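Local coordinates for transcriptional activator, putative (Pyrococcus furiosus, PDB 1RTW), which is a putative transcriptional activator, an all-helical protein of the TENA/THI-4/PQQC family whose precise role is not established, at residues N12-R15 with R16-P19; G116-L119 with E120-A124; E183-R186 with A187-V190; E189-K192 with E193-F197. All coordinates share one frame; numbering follows the deposited sequence.

Contact 1. Residues N12-R15 with R16-P19; sequences NIWR and RFLP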
loop_
_atom_site.group_PDB
_atom_site.type_symbol
_atom_site.label_atom_id
_atom_site.label_comp_id
_atom_site.label_asym_id
_atom_site.label_seq_id
_atom_site.Cartn_x
_atom_site.Cartn_y
_atom_site.Cartn_z
ATOM N N ASN B 12 15.144 17.863 23.716
ATOM C CA ASN B 12 15.715 17.050 24.781
ATOM C C ASN B 12 16.275 15.743 24.209
ATOM O O ASN B 12 17.379 15.325 24.567
ATOM C CB ASN B 12 14.671 16.774 25.872
ATOM C CG ASN B 12 15.258 16.851 27.280
ATOM O OD1 ASN B 12 14.789 17.630 28.118
ATOM N ND2 ASN B 12 16.288 16.048 27.543
ATOM N N ILE B 13 15.541 15.134 23.281
ATOM C CA ILE B 13 15.985 13.894 22.652
ATOM C C ILE B 13 17.149 14.161 21.699
ATOM O O ILE B 13 18.127 13.419 21.687
ATOM C CB ILE B 13 14.840 13.205 21.880
ATOM C CG1 ILE B 13 13.709 12.854 22.849
ATOM C CG2 ILE B 13 15.351 11.940 21.182
ATOM C CD1 ILE B 13 12.507 12.201 22.186
ATOM N N TRP B 14 17.047 15.228 20.910
ATOM C CA TRP B 14 18.111 15.574 19.968
ATOM C C TRP B 14 19.421 15.904 20.670
ATOM O O TRP B 14 20.495 15.589 20.162
ATOM C CB TRP B 14 17.685 16.733 19.059
ATOM C CG TRP B 14 16.737 16.300 17.976
ATOM C CD1 TRP B 14 15.635 15.502 18.121
ATOM C CD2 TRP B 14 16.829 16.602 16.579
ATOM N NE1 TRP B 14 15.045 15.285 16.906
ATOM C CE2 TRP B 14 15.762 15.944 15.935
ATOM C CE3 TRP B 14 17.718 17.359 15.802
ATOM C CZ2 TRP B 14 15.548 16.023 14.558
ATOM C CZ3 TRP B 14 17.504 17.439 14.432
ATOM C CH2 TRP B 14 16.430 16.769 13.826
ATOM N N ARG B 15 19.326 16.517 21.849
ATOM C CA ARG B 15 20.509 16.879 22.622
ATOM C C ARG B 15 21.307 15.624 22.947
ATOM O O ARG B 15 22.537 15.663 23.017
ATOM C CB ARG B 15 20.117 17.601 23.917
ATOM C CG ARG B 15 21.214 18.499 24.478
ATOM C CD ARG B 15 20.882 18.996 25.876
ATOM N NE ARG B 15 19.598 19.695 25.936
ATOM C CZ ARG B 15 18.562 19.301 26.676
ATOM N NH1 ARG B 15 18.654 18.205 27.422
ATOM N NH2 ARG B 15 17.430 19.997 26.665
ATOM N N ARG B 16 20.599 14.509 23.123
ATOM C CA ARG B 16 21.237 13.234 23.421
ATOM C C ARG B 16 22.116 12.734 22.266
ATOM O O ARG B 16 23.034 11.944 22.493
ATOM C CB ARG B 16 20.211 12.174 23.849
ATOM C CG ARG B 16 19.634 12.353 25.263
ATOM C CD ARG B 16 18.616 11.257 25.572
ATOM N NE ARG B 16 17.990 11.393 26.886
ATOM C CZ ARG B 16 16.934 10.686 27.286
ATOM N NH1 ARG B 16 16.382 9.791 26.472
ATOM N NH2 ARG B 16 16.428 10.869 28.500
ATOM N N PHE B 17 21.842 13.169 21.032
ATOM C CA PHE B 17 22.708 12.769 19.917
ATOM C C PHE B 17 23.519 13.920 19.309
ATOM O O PHE B 17 24.196 13.763 18.290
ATOM C CB PHE B 17 21.987 11.925 18.845
ATOM C CG PHE B 17 20.903 12.644 18.080
ATOM C CD1 PHE B 17 21.219 13.478 17.013
ATOM C CD2 PHE B 17 19.555 12.389 18.353
ATOM C CE1 PHE B 17 20.219 14.042 16.221
ATOM C CE2 PHE B 17 18.542 12.944 17.571
ATOM C CZ PHE B 17 18.874 13.770 16.499
ATOM N N LEU B 18 23.507 15.058 19.994
ATOM C CA LEU B 18 24.248 16.234 19.560
ATOM C C LEU B 18 25.141 16.710 20.709
ATOM O O LEU B 18 24.881 17.752 21.324
ATOM C CB LEU B 18 23.279 17.347 19.138
ATOM C CG LEU B 18 22.393 17.062 17.921
ATOM C CD1 LEU B 18 21.306 18.119 17.769
ATOM C CD2 LEU B 18 23.252 16.988 16.683
ATOM N N PRO B 19 26.236 15.977 20.985
ATOM C CA PRO B 19 26.677 14.763 20.296
ATOM C C PRO B 19 26.385 13.458 21.041
ATOM O O PRO B 19 26.142 13.438 22.249
ATOM C CB PRO B 19 28.170 14.971 20.241
ATOM C CG PRO B 19 28.428 15.471 21.661
ATOM C CD PRO B 19 27.284 16.447 21.914
#

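Contact 2. Residues G116-L119 with E120-A124; sequences GSFL and EGFTA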
loop_
_atom_site.group_PDB
_atom_site.type_symbol
_atom_site.label_atom_id
_atom_site.label_comp_id
_atom_site.label_asym_id
_atom_site.label_seq_id
_atom_site.Cartn_x
_atom_site.Cartn_y
_atom_site.Cartn_z
ATOM N N GLY B 116 0.099 5.864 6.940
ATOM C CA GLY B 116 -0.077 7.190 7.501
ATOM C C GLY B 116 -0.492 8.203 6.466
ATOM O O GLY B 116 -0.637 7.876 5.295
ATOM N N SER B 117 -0.728 9.431 6.912
ATOM C CA SER B 117 -1.093 10.529 6.019
ATOM C C SER B 117 0.202 10.999 5.337
ATOM O O SER B 117 1.296 10.705 5.822
ATOM C CB SER B 117 -1.659 11.680 6.842
ATOM O OG SER B 117 -0.655 12.200 7.698
ATOM N N PHE B 118 0.083 11.751 4.246
ATOM C CA PHE B 118 1.273 12.239 3.551
ATOM C C PHE B 118 2.095 13.134 4.484
ATOM O O PHE B 118 3.328 13.043 4.524
ATOM C CB PHE B 118 0.896 13.007 2.280
ATOM C CG PHE B 118 2.082 13.478 1.484
ATOM C CD1 PHE B 118 2.949 12.564 0.902
ATOM C CD2 PHE B 118 2.341 14.835 1.321
ATOM C CE1 PHE B 118 4.043 12.983 0.179
ATOM C CE2 PHE B 118 3.440 15.267 0.593
ATOM C CZ PHE B 118 4.292 14.339 0.024
ATOM N N LEU B 119 1.384 13.939 5.277
ATOM C CA LEU B 119 1.976 14.863 6.234
ATOM C C LEU B 119 2.867 14.132 7.237
ATOM O O LEU B 119 3.977 14.573 7.544
ATOM C CB LEU B 119 0.864 15.624 6.970
ATOM C CG LEU B 119 1.339 16.567 8.084
ATOM C CD1 LEU B 119 2.111 17.748 7.486
ATOM C CD2 LEU B 119 0.154 17.048 8.926
ATOM N N GLU B 120 2.352 13.048 7.803
ATOM C CA GLU B 120 3.129 12.253 8.749
ATOM C C GLU B 120 4.380 11.703 8.051
ATOM O O GLU B 120 5.490 11.740 8.594
ATOM C CB GLU B 120 2.290 11.089 9.260
ATOM C CG GLU B 120 1.104 11.473 10.160
ATOM C CD GLU B 120 0.287 10.252 10.578
ATOM O OE1 GLU B 120 -0.450 9.692 9.731
ATOM O OE2 GLU B 120 0.390 9.838 11.753
ATOM N N GLY B 121 4.187 11.215 6.829
ATOM C CA GLY B 121 5.287 10.665 6.071
ATOM C C GLY B 121 6.357 11.700 5.788
ATOM O O GLY B 121 7.541 11.462 6.031
ATOM N N PHE B 122 5.938 12.855 5.285
ATOM C CA PHE B 122 6.873 13.923 4.971
ATOM C C PHE B 122 7.531 14.447 6.245
ATOM O O PHE B 122 8.697 14.831 6.227
ATOM C CB PHE B 122 6.182 15.050 4.194
ATOM C CG PHE B 122 7.115 15.802 3.284
ATOM C CD1 PHE B 122 7.435 15.296 2.036
ATOM C CD2 PHE B 122 7.720 16.981 3.697
ATOM C CE1 PHE B 122 8.350 15.947 1.215
ATOM C CE2 PHE B 122 8.633 17.638 2.880
ATOM C CZ PHE B 122 8.951 17.119 1.636
ATOM N N THR B 123 6.793 14.439 7.353
ATOM C CA THR B 123 7.346 14.880 8.626
ATOM C C THR B 123 8.462 13.910 9.021
ATOM O O THR B 123 9.530 14.335 9.483
ATOM C CB THR B 123 6.252 14.945 9.741
ATOM O OG1 THR B 123 5.317 15.977 9.423
ATOM C CG2 THR B 123 6.853 15.261 11.089
ATOM N N ALA B 124 8.237 12.612 8.802
ATOM C CA ALA B 124 9.255 11.608 9.133
ATOM C C ALA B 124 10.505 11.815 8.273
ATOM O O ALA B 124 11.634 11.667 8.757
ATOM C CB ALA B 124 8.711 10.197 8.936
#

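Contact 3. Residues E183-R186 with A187-V190; sequences EKER and AREV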
loop_
_atom_site.group_PDB
_atom_site.type_symbol
_atom_site.label_atom_id
_atom_site.label_comp_id
_atom_site.label_asym_id
_atom_site.label_seq_id
_atom_site.Cartn_x
_atom_site.Cartn_y
_atom_site.Cartn_z
ATOM N N GLU B 183 -4.414 16.650 12.682
ATOM C CA GLU B 183 -3.494 16.025 11.752
ATOM C C GLU B 183 -2.063 16.479 12.005
ATOM O O GLU B 183 -1.117 15.727 11.764
ATOM C CB GLU B 183 -3.936 16.306 10.316
ATOM C CG GLU B 183 -3.502 15.250 9.301
ATOM C CD GLU B 183 -3.949 13.832 9.666
ATOM O OE1 GLU B 183 -3.073 12.981 9.943
ATOM O OE2 GLU B 183 -5.168 13.559 9.658
ATOM N N LYS B 184 -1.902 17.700 12.509
ATOM C CA LYS B 184 -0.572 18.201 12.823
ATOM C C LYS B 184 -0.026 17.416 14.006
ATOM O O LYS B 184 1.152 17.063 14.022
ATOM C CB LYS B 184 -0.591 19.694 13.159
ATOM C CG LYS B 184 -0.473 20.607 11.953
ATOM C CD LYS B 184 -0.398 22.072 12.362
ATOM C CE LYS B 184 -0.411 22.968 11.135
ATOM N NZ LYS B 184 -0.217 24.416 11.433
ATOM N N GLU B 185 -0.889 17.123 14.979
ATOM C CA GLU B 185 -0.493 16.365 16.167
ATOM C C GLU B 185 -0.028 14.961 15.810
ATOM O O GLU B 185 0.882 14.424 16.439
ATOM C CB GLU B 185 -1.634 16.290 17.187
ATOM C CG GLU B 185 -1.580 17.353 18.283
ATOM C CD GLU B 185 -0.346 17.247 19.181
ATOM O OE1 GLU B 185 0.075 16.121 19.531
ATOM O OE2 GLU B 185 0.194 18.307 19.558
ATOM N N ARG B 186 -0.678 14.363 14.814
ATOM C CA ARG B 186 -0.319 13.025 14.351
ATOM C C ARG B 186 1.127 13.086 13.861
ATOM O O ARG B 186 1.950 12.248 14.223
ATOM C CB ARG B 186 -1.239 12.590 13.206
ATOM C CG ARG B 186 -2.652 12.201 13.622
ATOM C CD ARG B 186 -2.815 10.688 13.669
ATOM N NE ARG B 186 -4.184 10.299 13.995
ATOM C CZ ARG B 186 -4.646 9.051 13.958
ATOM N NH1 ARG B 186 -3.851 8.048 13.605
ATOM N NH2 ARG B 186 -5.910 8.805 14.280
ATOM N N ALA B 187 1.427 14.115 13.075
ATOM C CA ALA B 187 2.766 14.320 12.548
ATOM C C ALA B 187 3.732 14.626 13.682
ATOM O O ALA B 187 4.861 14.151 13.670
ATOM C CB ALA B 187 2.769 15.449 11.533
ATOM N N ARG B 188 3.299 15.433 14.651
ATOM C CA ARG B 188 4.161 15.759 15.789
ATOM C C ARG B 188 4.604 14.467 16.468
ATOM O O ARG B 188 5.776 14.315 16.827
ATOM C CB ARG B 188 3.442 16.661 16.802
ATOM C CG ARG B 188 3.123 18.059 16.289
ATOM C CD ARG B 188 2.478 18.926 17.374
ATOM N NE ARG B 188 1.717 20.051 16.825
ATOM C CZ ARG B 188 2.238 21.229 16.484
ATOM N NH1 ARG B 188 3.536 21.458 16.639
ATOM N NH2 ARG B 188 1.465 22.174 15.960
ATOM N N GLU B 189 3.665 13.532 16.610
ATOM C CA GLU B 189 3.945 12.244 17.232
ATOM C C GLU B 189 4.954 11.436 16.420
ATOM O O GLU B 189 5.849 10.813 16.982
ATOM C CB GLU B 189 2.658 11.428 17.411
ATOM C CG GLU B 189 1.839 11.800 18.647
ATOM C CD GLU B 189 2.625 11.653 19.951
ATOM O OE1 GLU B 189 3.435 10.706 20.074
ATOM O OE2 GLU B 189 2.435 12.496 20.854
ATOM N N VAL B 190 4.794 11.432 15.100
ATOM C CA VAL B 190 5.711 10.704 14.243
ATOM C C VAL B 190 7.114 11.298 14.351
ATOM O O VAL B 190 8.093 10.553 14.453
ATOM C CB VAL B 190 5.211 10.652 12.775
ATOM C CG1 VAL B 190 6.286 10.113 11.861
ATOM C CG2 VAL B 190 3.992 9.747 12.682
#

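Contact 4. Residues E189-K192 with E193-F197; sequences EVFK and EVSKF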
loop_
_atom_site.group_PDB
_atom_site.type_symbol
_atom_site.label_atom_id
_atom_site.label_comp_id
_atom_site.label_asym_id
_atom_site.label_seq_id
_atom_site.Cartn_x
_atom_site.Cartn_y
_atom_site.Cartn_z
ATOM N N GLU B 189 3.665 13.532 16.610
ATOM C CA GLU B 189 3.945 12.244 17.232
ATOM C C GLU B 189 4.954 11.436 16.420
ATOM O O GLU B 189 5.849 10.813 16.982
ATOM C CB GLU B 189 2.658 11.428 17.411
ATOM C CG GLU B 189 1.839 11.800 18.647
ATOM C CD GLU B 189 2.625 11.653 19.951
ATOM O OE1 GLU B 189 3.435 10.706 20.074
ATOM O OE2 GLU B 189 2.435 12.496 20.854
ATOM N N VAL B 190 4.794 11.432 15.100
ATOM C CA VAL B 190 5.711 10.704 14.243
ATOM C C VAL B 190 7.114 11.298 14.351
ATOM O O VAL B 190 8.093 10.553 14.453
ATOM C CB VAL B 190 5.211 10.652 12.775
ATOM C CG1 VAL B 190 6.286 10.113 11.861
ATOM C CG2 VAL B 190 3.992 9.747 12.682
ATOM N N PHE B 191 7.204 12.628 14.390
ATOM C CA PHE B 191 8.500 13.303 14.506
ATOM C C PHE B 191 9.204 12.878 15.800
ATOM O O PHE B 191 10.416 12.632 15.817
ATOM C CB PHE B 191 8.332 14.833 14.467
ATOM C CG PHE B 191 9.642 15.591 14.397
ATOM C CD1 PHE B 191 10.377 15.866 15.555
ATOM C CD2 PHE B 191 10.160 15.994 13.168
ATOM C CE1 PHE B 191 11.608 16.525 15.486
ATOM C CE2 PHE B 191 11.387 16.652 13.086
ATOM C CZ PHE B 191 12.115 16.918 14.248
ATOM N N LYS B 192 8.429 12.801 16.881
ATOM C CA LYS B 192 8.942 12.391 18.182
ATOM C C LYS B 192 9.472 10.962 18.118
ATOM O O LYS B 192 10.584 10.679 18.566
ATOM C CB LYS B 192 7.834 12.472 19.235
ATOM C CG LYS B 192 8.203 11.898 20.597
ATOM C CD LYS B 192 7.084 12.101 21.611
ATOM C CE LYS B 192 6.823 13.584 21.846
ATOM N NZ LYS B 192 5.637 13.815 22.714
ATOM N N GLU B 193 8.678 10.075 17.530
ATOM C CA GLU B 193 9.046 8.677 17.420
ATOM C C GLU B 193 10.277 8.500 16.528
ATOM O O GLU B 193 11.180 7.739 16.878
ATOM C CB GLU B 193 7.846 7.862 16.915
ATOM C CG GLU B 193 7.958 6.349 17.087
ATOM C CD GLU B 193 7.962 5.879 18.546
ATOM O OE1 GLU B 193 8.225 4.674 18.772
ATOM O OE2 GLU B 193 7.687 6.691 19.465
ATOM N N VAL B 194 10.340 9.226 15.409
ATOM C CA VAL B 194 11.499 9.111 14.525
ATOM C C VAL B 194 12.747 9.629 15.249
ATOM O O VAL B 194 13.844 9.083 15.079
ATOM C CB VAL B 194 11.292 9.839 13.157
ATOM C CG1 VAL B 194 12.577 9.797 12.315
ATOM C CG2 VAL B 194 10.173 9.177 12.385
ATOM N N SER B 195 12.551 10.632 16.105
ATOM C CA SER B 195 13.638 11.219 16.891
ATOM C C SER B 195 14.267 10.183 17.816
ATOM O O SER B 195 15.490 10.093 17.915
ATOM C CB SER B 195 13.126 12.402 17.719
ATOM O OG SER B 195 12.827 13.511 16.897
ATOM N N LYS B 196 13.421 9.405 18.485
ATOM C CA LYS B 196 13.869 8.348 19.393
ATOM C C LYS B 196 14.655 7.279 18.633
ATOM O O LYS B 196 15.655 6.754 19.124
ATOM C CB LYS B 196 12.664 7.706 20.090
ATOM C CG LYS B 196 11.980 8.612 21.100
ATOM C CD LYS B 196 10.783 7.932 21.754
ATOM C CE LYS B 196 10.025 8.914 22.670
ATOM N NZ LYS B 196 8.831 8.307 23.347
ATOM N N PHE B 197 14.184 6.960 17.431
ATOM C CA PHE B 197 14.831 5.973 16.583
ATOM C C PHE B 197 16.210 6.453 16.158
ATOM O O PHE B 197 17.156 5.668 16.138
ATOM C CB PHE B 197 13.966 5.664 15.361
ATOM C CG PHE B 197 12.966 4.567 15.589
ATOM C CD1 PHE B 197 13.381 3.318 16.039
ATOM C CD2 PHE B 197 11.624 4.765 15.322
ATOM C CE1 PHE B 197 12.468 2.277 16.214
ATOM C CE2 PHE B 197 10.706 3.736 15.494
ATOM C CZ PHE B 197 11.130 2.488 15.940
HETATM O O HOH W 1 5.740 9.283 20.400
#

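Contact 1. Residues N12-R15 with R16-P19
Trp14 and Phe17 meet where the helix of residues 11-15 runs out into a loop. The tip of the phenyl ring, CZ, lies over one face of the indole, toward its rim, 3.5 Å from Trp14 CD2. The phenyl ring and the five-membered ring of the indole are inclined at 42°. In Phe17, CG sits between the backbone N and the carbonyl carbon (chi1 66°), which swings the ring back along the tryptophan, and Trp14 CA makes a CH-pi contact over its face, 4.0 Å from the ring centroid. Arg16 lays its CB against Ile13 O, 3.3 Å away, its N bonds that oxygen weakly at 3.1 Å, and its chain then runs extended from CG to NE. Leu18 CD1 reaches the edge of the indole and lies 4.1 Å from Trp14 CB. Apolar groups suit this place because Trp14 and Phe17 are buried. A type I beta turn from Arg15 to Leu18 follows, spanned by a weak bond from Leu18 N to Arg15 O at 3.2 Å; just before it, Phe17 N bonds Trp14 O at 2.9 Å. Trp14 NE1 is hydrogen-bonded to Ser195 OG of helix 181-201, which Ile13, Arg16 and Phe17 also touch; Trp14, Leu18 and Pro19 rest on helix 118-142.

Contact 2. Residues G116-L119 with E120-A124
Ser117 and Glu120 form a capping box, in which each side chain accepts a hydrogen bond from the other residue's backbone NH at the start of helix 118-142. Ser117, the N-cap residue, takes Glu120 N on its OG at 3.1 Å. In return Glu120 OE1 accepts from Ser117 N at 2.8 Å, an almost straight bond (172°) that uses the anti lone pair of the carboxylate. The serine hydroxyl also donates to OE1, so one oxygen is gripped twice. Serine suits the N-cap because its short side chain, with OG between the backbone N and the carbonyl carbon (chi1 64°), can reach forward to an NH of the first turn. Glutamate has the length to reach back, and its negative charge would probably be favoured at the positive end of the helix dipole. Gly116, with no side chain, lets the chain pass close to the carboxylate, Gly116 CA lying 3.4 Å from Glu120 OE1.

Leu119 O accepts from both Thr123 N and Thr123 OG1, one turn further along, which approach from opposite faces of the carbonyl plane. The bond from Thr123 OG1 to Leu119 O, 2.7 Å long, satisfies a buried hydroxyl within its own helix. Phe118 and Phe122 point the same way, CZ of the first 3.9 Å from CD1 of the second, with their rings inclined at 41°.

These phenylalanines pack on helix 159-176, through Leu175 and Ile171 among others. Thr123 meets Ala187 and Phe191 of helix 181-201, while Glu120 and Ala124 touch helix 100-115.

Contact 3. Residues E183-R186 with A187-V190
Ala187 begins the second half of this two-turn piece of helix 181-201, its CB lying 3.4 Å from Lys184 O. Its small methyl suits a buried position close to neighbouring helices: it touches Thr123 of helix 118-142 and Phe2 of helix 2-8.

Arg188 comes next and makes the chief side-chain contact. Its aliphatic part follows the helix surface, with CG 3.2 Å from Lys184 O, the same carbonyl that its backbone N bonds at 2.8 Å. The chain runs extended from CG to NE, and the carboxylate of Glu185, bent back at chi2 (-63°), comes across it. Glu185 OE2 thus lies 3.2 Å from Arg188 CD and forms a salt bridge with Arg188 NE at 3.6 Å, the two flat groups turned 31° apart. The far end of the guanidinium is held elsewhere, NH1 in a salt bridge with Glu5 of helix 2-8.

Glu189 rises one turn above Glu185, and the nearest carboxylate oxygens, Glu185 OE1 and Glu189 OE2, are 4.5 Å apart. Val190 closes the piece with CG2 3.6 Å from Arg186 O, turning its branched apolar side chain to Glu120 and Ala124 of helix 118-142.

Arg188 therefore links two acids, one on its own helix and one on helix 2-8. Its positive charge probably eases the proximity of Glu185 to Glu189, whose own opposite charge nearby, Lys192, is a long and weak partner.

Contact 4. Residues E189-K192 with E193-F197
Ser195 reaches back one helical turn to Phe191 within alpha-helix 181-201 of this all-helical fold. Its OG donates to Phe191 O at 2.8 Å, and Ser195 N bonds the same oxygen from the opposite face of the carbonyl plane. With OG anti to the carbonyl carbon (chi1 -71°), the hydroxyl is directed along the helix toward that oxygen and comes 3.5 Å from CE1 of the phenylalanine ring. A small hydroxyl residue fits this buried site because the helix itself satisfies it, while OG can still receive Trp14 NE1 from helix 11-15.

Val190 and Val194 make the apolar pair, CG1 of the first 4.0 Å from CG2 of the second. Both are buried, and their branched side chains touch helix 100-115, Val190 at Tyr108 and Val194 at Tyr105. Phe191 and Val194 both meet Cys127 of helix 118-142.

On the outer side, Lys192 and Lys196 run alongside each other, touching through their methylenes at CG and CE, 4.1 Å apart. Their ammonium nitrogens are farther apart, 6.4 Å between Lys192 NZ and Lys196 NZ, which probably limits their repulsion. Glu193 directs OE1 to a salt bridge with Lys103 of the third subunit. Its other oxygen has a water for company: the water donates to Glu189 OE1 at 2.7 Å and, weakly, to Glu193 OE2 at 3.4 Å.

From the N terminus, contact 1 turns the chain out of helix 11-15 toward helix 21-28. Contact 2, much later, opens helix 118-142 after a short break from helix 100-115. Contacts 3 and 4 follow on helix 181-201 and overlap at Glu189 and Val190, so they form one continuous run of helix. None of the four closes a long loop, and none nests within or crosses another. They meet in space instead: contacts 2 and 3, with centres about 8 Å apart, join the starts of two long helices, contact 4 continues that seam through Ala124, and contact 1 touches contact 4 through Trp14 and Ile13 while its nearest atoms stay about 8 and 9 Å from those of contacts 2 and 3.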